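Local coordinates for penicillin-binding protein 2 (Pbp2) (Helicobacter pylori, PDB 5LP5), which binds the rod-shape-determining protein MreC and, as in its family, probably binds penicillin and cross-links peptidoglycan during cell-wall synthesis, at residues Glu101-Asn106 with Lys120-Ile125; Asn67-Gly72 with Ile125-Met130; Gly72-Ser77 with Leu146-Arg151; Gln181-Val186 with Leu198-Val203. All blocks are in the same frame, centred on the assembly; numbering follows the deposited sequence.

Contact 1. Residues Glu101-Asn106 with Lys120-Ile125; sequences ETLLNN and KVVGFI
N106, on helix 102-107, comes up to V121 with their CA atoms 5.8 Å apart, just where strand 118-125 turns a corner through V121 and V122. The approach is made by the flank of the N106 side chain: its CB lies 3.6 Å from V121 O. The amide beyond is turned back on its own helix, where N106 ND2 makes a weak bond of 2.8 Å to T102 O, strongly bent at 116°. Its other end, N106 OD1, accepts a hydrogen bond from K109 NZ, so both ends of the amide have polar partners. One turn earlier, L103 supplies the apolar half of the contact. A single methyl, L103 CD2, does the touching: it sits 4.0 Å from V121 CG1 and equally far from V122 CG2. V121 holds CG1 anti to its backbone N (chi1 -178°), while in V122 it is CG2, anti to the carbonyl carbon, that meets the leucine. L103 runs at about a right angle to V121. Helix 81-94 closes in on the same group, I88 and Q92 packing on L103 and I91 on V122. V121 and V122 both bond through their backbones to V73 on strand 63-76, consistent with both valines meeting one leucine: a classic beta bulge at the corner of a strand with helices packed against it.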
loop_
_atom_site.group_PDB
_atom_site.type_symbol
_atom_site.label_atom_id
_atom_site.label_comp_id
_atom_site.label_asym_id
_atom_site.label_seq_id
_atom_site.Cartn_x
_atom_site.Cartn_y
_atom_site.Cartn_z
ATOM N N GLU A 101 -15.221 19.611 -17.142
ATOM C CA GLU A 101 -16.371 18.724 -17.226
ATOM C C GLU A 101 -16.065 17.268 -16.885
ATOM O O GLU A 101 -16.918 16.609 -16.288
ATOM C CB GLU A 101 -17.042 18.830 -18.596
ATOM C CG GLU A 101 -16.153 18.497 -19.779
ATOM C CD GLU A 101 -16.773 18.953 -21.086
ATOM O OE1 GLU A 101 -18.021 19.038 -21.154
ATOM O OE2 GLU A 101 -16.018 19.230 -22.045
ATOM N N THR A 102 -14.875 16.751 -17.216
ATOM C CA THR A 102 -14.529 15.373 -16.785
ATOM C C THR A 102 -14.613 15.255 -15.249
ATOM O O THR A 102 -14.754 14.159 -14.696
ATOM C CB THR A 102 -13.141 14.863 -17.277
ATOM O OG1 THR A 102 -12.095 15.747 -16.858
ATOM C CG2 THR A 102 -13.101 14.680 -18.798
ATOM N N LEU A 103 -14.557 16.406 -14.581
ATOM C CA LEU A 103 -14.685 16.484 -13.128
ATOM C C LEU A 103 -16.139 16.565 -12.641
ATOM O O LEU A 103 -16.423 16.105 -11.540
ATOM C CB LEU A 103 -13.823 17.636 -12.583
ATOM C CG LEU A 103 -12.308 17.451 -12.802
ATOM C CD1 LEU A 103 -11.538 18.736 -12.530
ATOM C CD2 LEU A 103 -11.750 16.291 -11.972
ATOM N N LEU A 104 -17.058 17.142 -13.421
ATOM C CA LEU A 104 -18.501 16.950 -13.152
ATOM C C LEU A 104 -18.771 15.451 -13.056
ATOM O O LEU A 104 -19.350 14.950 -12.077
ATOM C CB LEU A 104 -19.392 17.551 -14.266
ATOM C CG LEU A 104 -20.709 16.820 -14.687
ATOM C CD1 LEU A 104 -21.809 16.921 -13.631
ATOM C CD2 LEU A 104 -21.227 17.290 -16.046
ATOM N N ASN A 105 -18.354 14.756 -14.108
ATOM C CA ASN A 105 -18.747 13.369 -14.328
ATOM C C ASN A 105 -18.294 12.523 -13.147
ATOM O O ASN A 105 -19.044 11.671 -12.654
ATOM C CB ASN A 105 -18.159 12.845 -15.649
ATOM C CG ASN A 105 -19.086 11.877 -16.378
ATOM O OD1 ASN A 105 -20.287 11.803 -16.118
ATOM N ND2 ASN A 105 -18.528 11.159 -17.342
ATOM N N ASN A 106 -17.068 12.787 -12.690
ATOM C CA ASN A 106 -16.512 12.119 -11.525
ATOM C C ASN A 106 -17.340 12.361 -10.279
ATOM O O ASN A 106 -17.431 11.474 -9.443
ATOM C CB ASN A 106 -15.068 12.555 -11.281
ATOM C CG ASN A 106 -14.072 11.776 -12.124
ATOM O OD1 ASN A 106 -13.959 10.559 -11.990
ATOM N ND2 ASN A 106 -13.329 12.473 -12.973
ATOM N N LYS A 120 -15.116 11.389 -3.753
ATOM C CA LYS A 120 -13.775 11.519 -4.346
ATOM C C LYS A 120 -13.779 12.172 -5.734
ATOM O O LYS A 120 -14.139 11.540 -6.707
ATOM C CB LYS A 120 -13.088 10.140 -4.432
ATOM C CG LYS A 120 -11.666 10.190 -4.994
ATOM C CD LYS A 120 -10.933 8.871 -4.844
ATOM C CE LYS A 120 -11.458 7.852 -5.838
ATOM N NZ LYS A 120 -10.985 6.480 -5.523
ATOM N N VAL A 121 -13.333 13.415 -5.840
ATOM C CA VAL A 121 -13.312 14.100 -7.146
ATOM C C VAL A 121 -12.101 13.753 -8.028
ATOM O O VAL A 121 -12.261 13.373 -9.190
ATOM C CB VAL A 121 -13.371 15.629 -6.999
ATOM C CG1 VAL A 121 -13.390 16.293 -8.373
ATOM C CG2 VAL A 121 -14.594 16.043 -6.196
ATOM N N VAL A 122 -10.893 13.941 -7.501
ATOM C CA VAL A 122 -9.686 13.426 -8.150
ATOM C C VAL A 122 -9.119 12.330 -7.286
ATOM O O VAL A 122 -9.034 12.482 -6.076
ATOM C CB VAL A 122 -8.592 14.493 -8.321
ATOM C CG1 VAL A 122 -7.436 13.922 -9.117
ATOM C CG2 VAL A 122 -9.146 15.716 -9.029
ATOM N N GLY A 123 -8.736 11.231 -7.912
ATOM C CA GLY A 123 -8.176 10.091 -7.204
ATOM C C GLY A 123 -6.826 9.752 -7.790
ATOM O O GLY A 123 -6.411 10.322 -8.806
ATOM N N PHE A 124 -6.115 8.848 -7.119
ATOM C CA PHE A 124 -4.784 8.429 -7.546
ATOM C C PHE A 124 -3.924 9.622 -7.872
ATOM O O PHE A 124 -3.686 9.901 -9.040
ATOM C CB PHE A 124 -4.881 7.573 -8.799
ATOM C CG PHE A 124 -5.215 6.149 -8.536
ATOM C CD1 PHE A 124 -5.912 5.764 -7.388
ATOM C CD2 PHE A 124 -4.848 5.183 -9.465
ATOM C CE1 PHE A 124 -6.227 4.434 -7.168
ATOM C CE2 PHE A 124 -5.159 3.859 -9.253
ATOM C CZ PHE A 124 -5.851 3.482 -8.102
ATOM N N ILE A 125 -3.488 10.334 -6.844
ATOM C CA ILE A 125 -2.562 11.439 -6.996
ATOM C C ILE A 125 -1.233 11.018 -6.372
ATOM O O ILE A 125 -1.208 10.616 -5.212
ATOM C CB ILE A 125 -3.051 12.674 -6.252
ATOM C CG1 ILE A 125 -4.525 12.895 -6.523
ATOM C CG2 ILE A 125 -2.188 13.866 -6.635
ATOM C CD1 ILE A 125 -5.123 14.040 -5.749
#

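Contact 2. Residues Asn67-Gly72 with Ile125-Met130; sequences NELVFG and IPYATM
This is a short antiparallel strand pairing with an aromatic cluster beside it, set where strand 118-125 ends against strand 63-76 and the chain passes into the weakly bonded helix 127-130. F71 and I125 form a hydrogen-bonded pair. F71 N donates to I125 O at 2.9 Å, and I125 N returns a bond to F71 O at 3.2 Å. F124 and I125 both face F71, a G1 beta bulge. Helix 127-130 brings two side chains to the F71 ring. M130 CG lies over one face, 3.9 Å from the F71 ring centroid, and bends at the second and third torsions fold the chain so that M130 CE meets F71 CB; the sulfur stands farther above the same ring in a Met-aromatic contact. Y127 presents a ring face to F71 CE2, which is 3.7 Å from Y127 CD1, with the planes at 59°, while L69 O lies at the edge of the tyrosine. Y127 OH is hydrogen-bonded to F182 O of the MreC chain, and F169 of MreC packs on F71. The chemistry is therefore largely apolar and aromatic around two backbone bonds, and it forms part of the surface on which MreC docks.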
loop_
_atom_site.group_PDB
_atom_site.type_symbol
_atom_site.label_atom_id
_atom_site.label_comp_id
_atom_site.label_asym_id
_atom_site.label_seq_id
_atom_site.Cartn_x
_atom_site.Cartn_y
_atom_site.Cartn_z
ATOM N N ASN A 67 1.564 -1.990 -1.283
ATOM C CA ASN A 67 0.674 -0.817 -1.387
ATOM C C ASN A 67 1.454 0.515 -1.472
ATOM O O ASN A 67 2.495 0.652 -0.856
ATOM C CB ASN A 67 -0.243 -0.793 -0.175
ATOM C CG ASN A 67 -1.106 -2.030 -0.062
ATOM O OD1 ASN A 67 -1.550 -2.592 -1.067
ATOM N ND2 ASN A 67 -1.381 -2.444 1.176
ATOM N N GLU A 68 0.942 1.476 -2.237
ATOM C CA GLU A 68 1.570 2.801 -2.378
ATOM C C GLU A 68 0.652 3.884 -1.867
ATOM O O GLU A 68 -0.511 3.956 -2.257
ATOM C CB GLU A 68 1.924 3.124 -3.822
ATOM C CG GLU A 68 3.292 2.622 -4.223
ATOM C CD GLU A 68 3.778 3.212 -5.536
ATOM O OE1 GLU A 68 3.069 4.058 -6.129
ATOM O OE2 GLU A 68 4.893 2.842 -5.958
ATOM N N LEU A 69 1.196 4.718 -0.987
ATOM C CA LEU A 69 0.439 5.783 -0.380
ATOM C C LEU A 69 0.275 6.928 -1.366
ATOM O O LEU A 69 1.230 7.528 -1.823
ATOM C CB LEU A 69 1.145 6.244 0.880
ATOM C CG LEU A 69 0.434 7.268 1.724
ATOM C CD1 LEU A 69 -1.005 6.858 1.994
ATOM C CD2 LEU A 69 1.198 7.447 3.034
ATOM N N VAL A 70 -0.967 7.206 -1.710
ATOM C CA VAL A 70 -1.284 8.239 -2.694
ATOM C C VAL A 70 -2.417 9.084 -2.130
ATOM O O VAL A 70 -2.845 8.863 -0.998
ATOM C CB VAL A 70 -1.663 7.632 -4.068
ATOM C CG1 VAL A 70 -0.525 6.789 -4.598
ATOM C CG2 VAL A 70 -2.915 6.781 -3.973
ATOM N N PHE A 71 -2.874 10.064 -2.901
ATOM C CA PHE A 71 -3.856 11.018 -2.417
ATOM C C PHE A 71 -5.138 11.034 -3.233
ATOM O O PHE A 71 -5.267 10.330 -4.226
ATOM C CB PHE A 71 -3.235 12.407 -2.343
ATOM C CG PHE A 71 -2.403 12.612 -1.118
ATOM C CD1 PHE A 71 -2.993 12.944 0.089
ATOM C CD2 PHE A 71 -1.036 12.445 -1.164
ATOM C CE1 PHE A 71 -2.227 13.120 1.219
ATOM C CE2 PHE A 71 -0.274 12.629 -0.040
ATOM C CZ PHE A 71 -0.863 12.963 1.151
ATOM N N GLY A 72 -6.070 11.875 -2.799
ATOM C CA GLY A 72 -7.405 11.935 -3.339
ATOM C C GLY A 72 -8.008 13.241 -2.893
ATOM O O GLY A 72 -7.912 13.590 -1.730
ATOM N N ILE A 125 -3.488 10.334 -6.844
ATOM C CA ILE A 125 -2.562 11.439 -6.996
ATOM C C ILE A 125 -1.233 11.018 -6.372
ATOM O O ILE A 125 -1.208 10.616 -5.212
ATOM C CB ILE A 125 -3.051 12.674 -6.252
ATOM C CG1 ILE A 125 -4.525 12.895 -6.523
ATOM C CG2 ILE A 125 -2.188 13.866 -6.635
ATOM C CD1 ILE A 125 -5.123 14.040 -5.749
ATOM N N PRO A 126 -0.131 11.089 -7.133
ATOM C CA PRO A 126 1.138 10.690 -6.540
ATOM C C PRO A 126 1.571 11.633 -5.428
ATOM O O PRO A 126 1.226 12.823 -5.425
ATOM C CB PRO A 126 2.114 10.744 -7.709
ATOM C CG PRO A 126 1.268 10.574 -8.915
ATOM C CD PRO A 126 -0.024 11.265 -8.588
ATOM N N TYR A 127 2.307 11.076 -4.471
ATOM C CA TYR A 127 2.715 11.828 -3.298
ATOM C C TYR A 127 3.458 13.073 -3.770
ATOM O O TYR A 127 3.232 14.162 -3.265
ATOM C CB TYR A 127 3.586 10.957 -2.393
ATOM C CG TYR A 127 3.537 11.294 -0.928
ATOM C CD1 TYR A 127 2.819 10.515 -0.049
ATOM C CD2 TYR A 127 4.253 12.365 -0.416
ATOM C CE1 TYR A 127 2.777 10.812 1.301
ATOM C CE2 TYR A 127 4.226 12.675 0.930
ATOM C CZ TYR A 127 3.479 11.899 1.785
ATOM O OH TYR A 127 3.426 12.199 3.132
ATOM N N ALA A 128 4.313 12.904 -4.766
ATOM C CA ALA A 128 5.181 13.979 -5.211
ATOM C C ALA A 128 4.392 15.072 -5.886
ATOM O O ALA A 128 4.742 16.240 -5.803
ATOM C CB ALA A 128 6.262 13.452 -6.137
ATOM N N THR A 129 3.329 14.696 -6.556
ATOM C CA THR A 129 2.447 15.676 -7.159
ATOM C C THR A 129 1.741 16.550 -6.110
ATOM O O THR A 129 1.440 17.718 -6.361
ATOM C CB THR A 129 1.384 14.960 -8.011
ATOM O OG1 THR A 129 2.056 14.083 -8.929
ATOM C CG2 THR A 129 0.478 15.963 -8.721
ATOM N N MET A 130 1.473 15.953 -4.950
ATOM C CA MET A 130 0.737 16.601 -3.868
ATOM C C MET A 130 1.656 17.576 -3.109
ATOM O O MET A 130 1.222 18.464 -2.375
ATOM C CB MET A 130 0.196 15.521 -2.922
ATOM C CG MET A 130 -0.607 16.050 -1.734
ATOM S SD MET A 130 -2.038 17.088 -2.128
ATOM C CE MET A 130 -3.055 15.799 -2.814
#

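Contact 3. Residues Gly72-Ser77 with Leu146-Arg151; sequences GVFLPS and LPLDKR
L146, F74 and G72 carry this contact, with L146 giving up the most surface. L146 N donates to G72 O at 2.9 Å. The L146 side chain then passes over the F74 ring at about a right angle. The methyl L146 CD1 rests on one face of the phenyl group, 3.8 Å from the centroid of the F74 ring, a CH-pi contact displaced toward the rim on the side of F74 CD2. F74 is brought there by its first torsion, which sets CG anti to the carbonyl carbon (chi1 -74°). L148, two residues on from L146, meets the same ring at its edge, with L148 CD2 4.1 Å from F74 CZ. The pairing joins strand 63-76 to strand 144-152 on the flank away from strand 118-125, in the mixed sheet of the region assigned to the PBP dimerisation domain. Beyond G72, segment 72-77 splays from 146-151: the axes come within 6.5 Å but their directions differ by 125°. The ladder runs on the other way, through V70 with L148 and E68 with K150. G72 has no side chain, and L148 CD1 sits against its backbone, 4.0 Å from G72 CA. K120 and L113 also pack on F74, while V73 and L75 turn to I91 of helix 81-94. P147 is packed on by F182 of the MreC chain.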
loop_
_atom_site.group_PDB
_atom_site.type_symbol
_atom_site.label_atom_id
_atom_site.label_comp_id
_atom_site.label_asym_id
_atom_site.label_seq_id
_atom_site.Cartn_x
_atom_site.Cartn_y
_atom_site.Cartn_z
ATOM N N GLY A 72 -6.070 11.875 -2.799
ATOM C CA GLY A 72 -7.405 11.935 -3.339
ATOM C C GLY A 72 -8.008 13.241 -2.893
ATOM O O GLY A 72 -7.912 13.590 -1.730
ATOM N N VAL A 73 -8.605 13.991 -3.816
ATOM C CA VAL A 73 -9.263 15.236 -3.441
ATOM C C VAL A 73 -10.764 14.994 -3.340
ATOM O O VAL A 73 -11.379 14.495 -4.275
ATOM C CB VAL A 73 -8.936 16.371 -4.428
ATOM C CG1 VAL A 73 -9.694 17.642 -4.069
ATOM C CG2 VAL A 73 -7.438 16.639 -4.439
ATOM N N PHE A 74 -11.339 15.361 -2.200
ATOM C CA PHE A 74 -12.732 15.062 -1.893
ATOM C C PHE A 74 -13.551 16.331 -1.667
ATOM O O PHE A 74 -13.046 17.315 -1.095
ATOM C CB PHE A 74 -12.802 14.247 -0.609
ATOM C CG PHE A 74 -12.374 12.821 -0.757
ATOM C CD1 PHE A 74 -13.328 11.814 -0.780
ATOM C CD2 PHE A 74 -11.031 12.476 -0.840
ATOM C CE1 PHE A 74 -12.955 10.487 -0.890
ATOM C CE2 PHE A 74 -10.649 11.152 -0.956
ATOM C CZ PHE A 74 -11.612 10.153 -0.968
ATOM N N LEU A 75 -14.816 16.283 -2.096
ATOM C CA LEU A 75 -15.813 17.313 -1.772
ATOM C C LEU A 75 -16.958 16.690 -0.961
ATOM O O LEU A 75 -17.226 15.495 -1.089
ATOM C CB LEU A 75 -16.345 17.959 -3.047
ATOM C CG LEU A 75 -15.347 18.807 -3.848
ATOM C CD1 LEU A 75 -15.927 19.181 -5.210
ATOM C CD2 LEU A 75 -14.933 20.071 -3.096
ATOM N N PRO A 76 -17.626 17.486 -0.103
ATOM C CA PRO A 76 -18.709 16.905 0.698
ATOM C C PRO A 76 -19.967 16.641 -0.150
ATOM O O PRO A 76 -20.234 17.373 -1.109
ATOM C CB PRO A 76 -18.947 17.960 1.782
ATOM C CG PRO A 76 -18.519 19.248 1.163
ATOM C CD PRO A 76 -17.461 18.931 0.141
ATOM N N SER A 77 -20.706 15.584 0.180
ATOM C CA SER A 77 -21.897 15.208 -0.588
ATOM C C SER A 77 -23.080 16.113 -0.252
ATOM O O SER A 77 -23.207 16.598 0.872
ATOM C CB SER A 77 -22.273 13.736 -0.345
ATOM O OG SER A 77 -22.542 13.465 1.024
ATOM N N LEU A 146 -7.007 13.569 1.057
ATOM C CA LEU A 146 -6.968 12.444 1.962
ATOM C C LEU A 146 -6.097 11.355 1.412
ATOM O O LEU A 146 -6.071 11.130 0.208
ATOM C CB LEU A 146 -8.381 11.885 2.139
ATOM C CG LEU A 146 -9.409 12.893 2.654
ATOM C CD1 LEU A 146 -10.837 12.349 2.612
ATOM C CD2 LEU A 146 -8.986 13.312 4.061
ATOM N N PRO A 147 -5.412 10.637 2.303
ATOM C CA PRO A 147 -4.543 9.515 1.962
ATOM C C PRO A 147 -5.324 8.258 1.591
ATOM O O PRO A 147 -6.257 7.871 2.298
ATOM C CB PRO A 147 -3.757 9.291 3.250
ATOM C CG PRO A 147 -4.688 9.721 4.321
ATOM C CD PRO A 147 -5.514 10.838 3.758
ATOM N N LEU A 148 -4.934 7.643 0.481
ATOM C CA LEU A 148 -5.537 6.411 -0.033
ATOM C C LEU A 148 -4.447 5.396 -0.360
ATOM O O LEU A 148 -3.302 5.757 -0.593
ATOM C CB LEU A 148 -6.300 6.683 -1.335
ATOM C CG LEU A 148 -7.364 7.765 -1.378
ATOM C CD1 LEU A 148 -7.755 8.027 -2.829
ATOM C CD2 LEU A 148 -8.570 7.363 -0.548
ATOM N N ASP A 149 -4.826 4.125 -0.424
ATOM C CA ASP A 149 -3.944 3.060 -0.874
ATOM C C ASP A 149 -4.209 2.661 -2.323
ATOM O O ASP A 149 -5.342 2.564 -2.746
ATOM C CB ASP A 149 -4.101 1.819 0.017
ATOM C CG ASP A 149 -3.118 1.800 1.160
ATOM O OD1 ASP A 149 -2.088 2.513 1.033
ATOM O OD2 ASP A 149 -3.369 1.078 2.167
ATOM N N LYS A 150 -3.141 2.421 -3.062
ATOM C CA LYS A 150 -3.212 1.879 -4.402
ATOM C C LYS A 150 -2.295 0.673 -4.446
ATOM O O LYS A 150 -1.158 0.766 -4.032
ATOM C CB LYS A 150 -2.767 2.937 -5.414
ATOM C CG LYS A 150 -1.936 2.431 -6.566
ATOM C CD LYS A 150 -1.657 3.566 -7.541
ATOM C CE LYS A 150 -0.210 3.571 -7.988
ATOM N NZ LYS A 150 -0.065 4.413 -9.188
ATOM N N ARG A 151 -2.776 -0.467 -4.912
ATOM C CA ARG A 151 -1.963 -1.670 -4.959
ATOM C C ARG A 151 -0.820 -1.433 -5.929
ATOM O O ARG A 151 -0.932 -0.655 -6.890
ATOM C CB ARG A 151 -2.809 -2.869 -5.402
ATOM C CG ARG A 151 -2.221 -4.247 -5.082
ATOM C CD ARG A 151 -2.204 -4.524 -3.577
ATOM N NE ARG A 151 -2.066 -5.953 -3.248
ATOM C CZ ARG A 151 -1.709 -6.422 -2.050
ATOM N NH1 ARG A 151 -1.472 -5.590 -1.044
ATOM N NH2 ARG A 151 -1.590 -7.729 -1.843
#

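Contact 4. Residues Gln181-Val186 with Leu198-Val203; sequences QYSQIV and LLQGKV
Q200 and V203 reach across to the loop 181-184 and the start of strand 185-187, each meeting a different part of it. The amide end of Q200 comes in between two oxygens, S183 OG and I185 O: Q200 NE2 is 2.6 Å from I185 O and 2.7 Å from S183 OG. The angle at the serine is poor, and that pair is not a hydrogen bond. The side chain gets this far because CG stands anti to the backbone N (chi1 -171°) and the chain stays extended beyond it. Three residues on, V203 meets the Y182 side chain at about a right angle. Its two methyls touch neighbouring ring atoms, V203 CG1 at 3.4 Å from Y182 CD2 and V203 CG2 at 3.8 Å from Y182 CE2. Q181 CG lies 3.9 Å above the plane of the Y182 ring, over its centre, and the ring of F48 meets the same tyrosine. Farther out, V203 N and K202 N, on the loop that carries the valine, donate to E179 OE2 and S226 OG. N180 packs on Q200, and V186 bonds through its backbone to G167 of strand 166-168. The touching parts run almost opposite ways, 169° apart, but their CA atoms stay well beyond strand-pairing distance. Between Q200 and V203 the chain changes course at G201, the first residue after helix 196-200 to leave helical geometry, with a positive phi of 77°: the arrangement is a glycine-terminated helix end and its exit loop, laid by side chains on the lead into a two-stranded antiparallel sheet.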
loop_
_atom_site.group_PDB
_atom_site.type_symbol
_atom_site.label_atom_id
_atom_site.label_comp_id
_atom_site.label_asym_id
_atom_site.label_seq_id
_atom_site.Cartn_x
_atom_site.Cartn_y
_atom_site.Cartn_z
ATOM N N GLN A 181 -16.854 -4.640 1.684
ATOM C CA GLN A 181 -17.395 -3.287 1.521
ATOM C C GLN A 181 -16.539 -2.175 2.120
ATOM O O GLN A 181 -16.573 -1.048 1.634
ATOM C CB GLN A 181 -18.795 -3.196 2.136
ATOM C CG GLN A 181 -18.831 -3.453 3.641
ATOM C CD GLN A 181 -20.014 -2.805 4.319
ATOM O OE1 GLN A 181 -20.291 -1.616 4.141
ATOM N NE2 GLN A 181 -20.728 -3.590 5.097
ATOM N N TYR A 182 -15.781 -2.481 3.164
ATOM C CA TYR A 182 -15.075 -1.445 3.922
ATOM C C TYR A 182 -13.845 -0.937 3.191
ATOM O O TYR A 182 -13.389 0.176 3.444
ATOM C CB TYR A 182 -14.684 -1.952 5.312
ATOM C CG TYR A 182 -15.868 -2.322 6.164
ATOM C CD1 TYR A 182 -16.750 -1.350 6.610
ATOM C CD2 TYR A 182 -16.108 -3.653 6.524
ATOM C CE1 TYR A 182 -17.861 -1.691 7.377
ATOM C CE2 TYR A 182 -17.202 -4.009 7.298
ATOM C CZ TYR A 182 -18.078 -3.026 7.730
ATOM O OH TYR A 182 -19.169 -3.373 8.505
ATOM N N SER A 183 -13.311 -1.757 2.291
ATOM C CA SER A 183 -12.163 -1.363 1.468
ATOM C C SER A 183 -12.535 -1.075 0.013
ATOM O O SER A 183 -11.938 -0.212 -0.611
ATOM C CB SER A 183 -11.070 -2.438 1.519
ATOM O OG SER A 183 -11.627 -3.726 1.714
ATOM N N GLN A 184 -13.518 -1.790 -0.519
ATOM C CA GLN A 184 -13.812 -1.791 -1.962
ATOM C C GLN A 184 -12.592 -2.205 -2.803
ATOM O O GLN A 184 -12.418 -1.756 -3.941
ATOM C CB GLN A 184 -14.408 -0.449 -2.429
ATOM C CG GLN A 184 -15.882 -0.533 -2.871
ATOM C CD GLN A 184 -16.870 -0.300 -1.741
ATOM O OE1 GLN A 184 -16.900 0.772 -1.150
ATOM N NE2 GLN A 184 -17.703 -1.294 -1.455
ATOM N N ILE A 185 -11.775 -3.088 -2.229
ATOM C CA ILE A 185 -10.603 -3.652 -2.889
ATOM C C ILE A 185 -10.614 -5.159 -2.660
ATOM O O ILE A 185 -10.469 -5.639 -1.531
ATOM C CB ILE A 185 -9.287 -3.058 -2.326
ATOM C CG1 ILE A 185 -9.211 -1.553 -2.592
ATOM C CG2 ILE A 185 -8.060 -3.737 -2.924
ATOM C CD1 ILE A 185 -9.273 -1.179 -4.058
ATOM N N VAL A 186 -10.766 -5.908 -3.748
ATOM C CA VAL A 186 -10.838 -7.375 -3.687
ATOM C C VAL A 186 -9.979 -8.053 -4.760
ATOM O O VAL A 186 -9.728 -7.492 -5.833
ATOM C CB VAL A 186 -12.296 -7.880 -3.797
ATOM C CG1 VAL A 186 -12.979 -7.796 -2.449
ATOM C CG2 VAL A 186 -13.061 -7.080 -4.832
ATOM N N LEU A 198 -7.488 -13.549 3.906
ATOM C CA LEU A 198 -6.244 -13.331 4.649
ATOM C C LEU A 198 -5.676 -11.941 4.388
ATOM O O LEU A 198 -5.487 -11.160 5.306
ATOM C CB LEU A 198 -5.207 -14.400 4.282
ATOM C CG LEU A 198 -3.811 -14.258 4.884
ATOM C CD1 LEU A 198 -3.893 -14.472 6.375
ATOM C CD2 LEU A 198 -2.806 -15.233 4.297
ATOM N N LEU A 199 -5.418 -11.650 3.119
ATOM C CA LEU A 199 -4.719 -10.420 2.713
ATOM C C LEU A 199 -5.464 -9.152 3.130
ATOM O O LEU A 199 -4.855 -8.136 3.504
ATOM C CB LEU A 199 -4.488 -10.426 1.198
ATOM C CG LEU A 199 -3.428 -11.443 0.763
ATOM C CD1 LEU A 199 -3.527 -11.750 -0.732
ATOM C CD2 LEU A 199 -2.033 -10.933 1.125
ATOM N N GLN A 200 -6.786 -9.238 3.070
ATOM C CA GLN A 200 -7.644 -8.113 3.384
ATOM C C GLN A 200 -7.685 -7.847 4.877
ATOM O O GLN A 200 -7.740 -6.706 5.313
ATOM C CB GLN A 200 -9.063 -8.383 2.890
ATOM C CG GLN A 200 -9.963 -7.173 2.995
ATOM C CD GLN A 200 -11.020 -7.168 1.928
ATOM O OE1 GLN A 200 -11.940 -7.991 1.948
ATOM N NE2 GLN A 200 -10.883 -6.252 0.968
ATOM N N GLY A 201 -7.684 -8.908 5.662
ATOM C CA GLY A 201 -7.796 -8.768 7.107
ATOM C C GLY A 201 -9.203 -8.470 7.587
ATOM O O GLY A 201 -10.140 -8.479 6.805
ATOM N N LYS A 202 -9.341 -8.210 8.884
ATOM C CA LYS A 202 -10.646 -7.974 9.519
ATOM C C LYS A 202 -10.744 -6.507 9.929
ATOM O O LYS A 202 -9.772 -5.943 10.438
ATOM C CB LYS A 202 -10.835 -8.852 10.759
ATOM C CG LYS A 202 -10.567 -10.329 10.536
ATOM C CD LYS A 202 -10.062 -11.015 11.803
ATOM C CE LYS A 202 -11.190 -11.252 12.795
ATOM N NZ LYS A 202 -12.159 -12.267 12.290
ATOM N N VAL A 203 -11.900 -5.885 9.712
ATOM C CA VAL A 203 -12.108 -4.534 10.207
ATOM C C VAL A 203 -12.264 -4.539 11.713
ATOM O O VAL A 203 -12.658 -5.535 12.313
ATOM C CB VAL A 203 -13.366 -3.845 9.655
ATOM C CG1 VAL A 203 -13.178 -3.488 8.193
ATOM C CG2 VAL A 203 -14.612 -4.689 9.925
#

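In the fold
From the N terminus, strand 63-76 comes first and supplies one side of both contact 2 and contact 3, which share G72. Contact 1 opens later, at 101-106, and closes a short loop at 120-125, so it lies wholly within the longer loops of the other two. Contact 2 closes next, at 125-130, and contact 3 at 146-151; their segments alternate along the chain, so these loops cross. Strand 63-76 pairs with the strands of contacts 1 and 3, one along each edge. Contact 4 follows in series, joining helix 196-200 to strand 185-187, its nearest atoms about 4 Å from contact 3 without touching it.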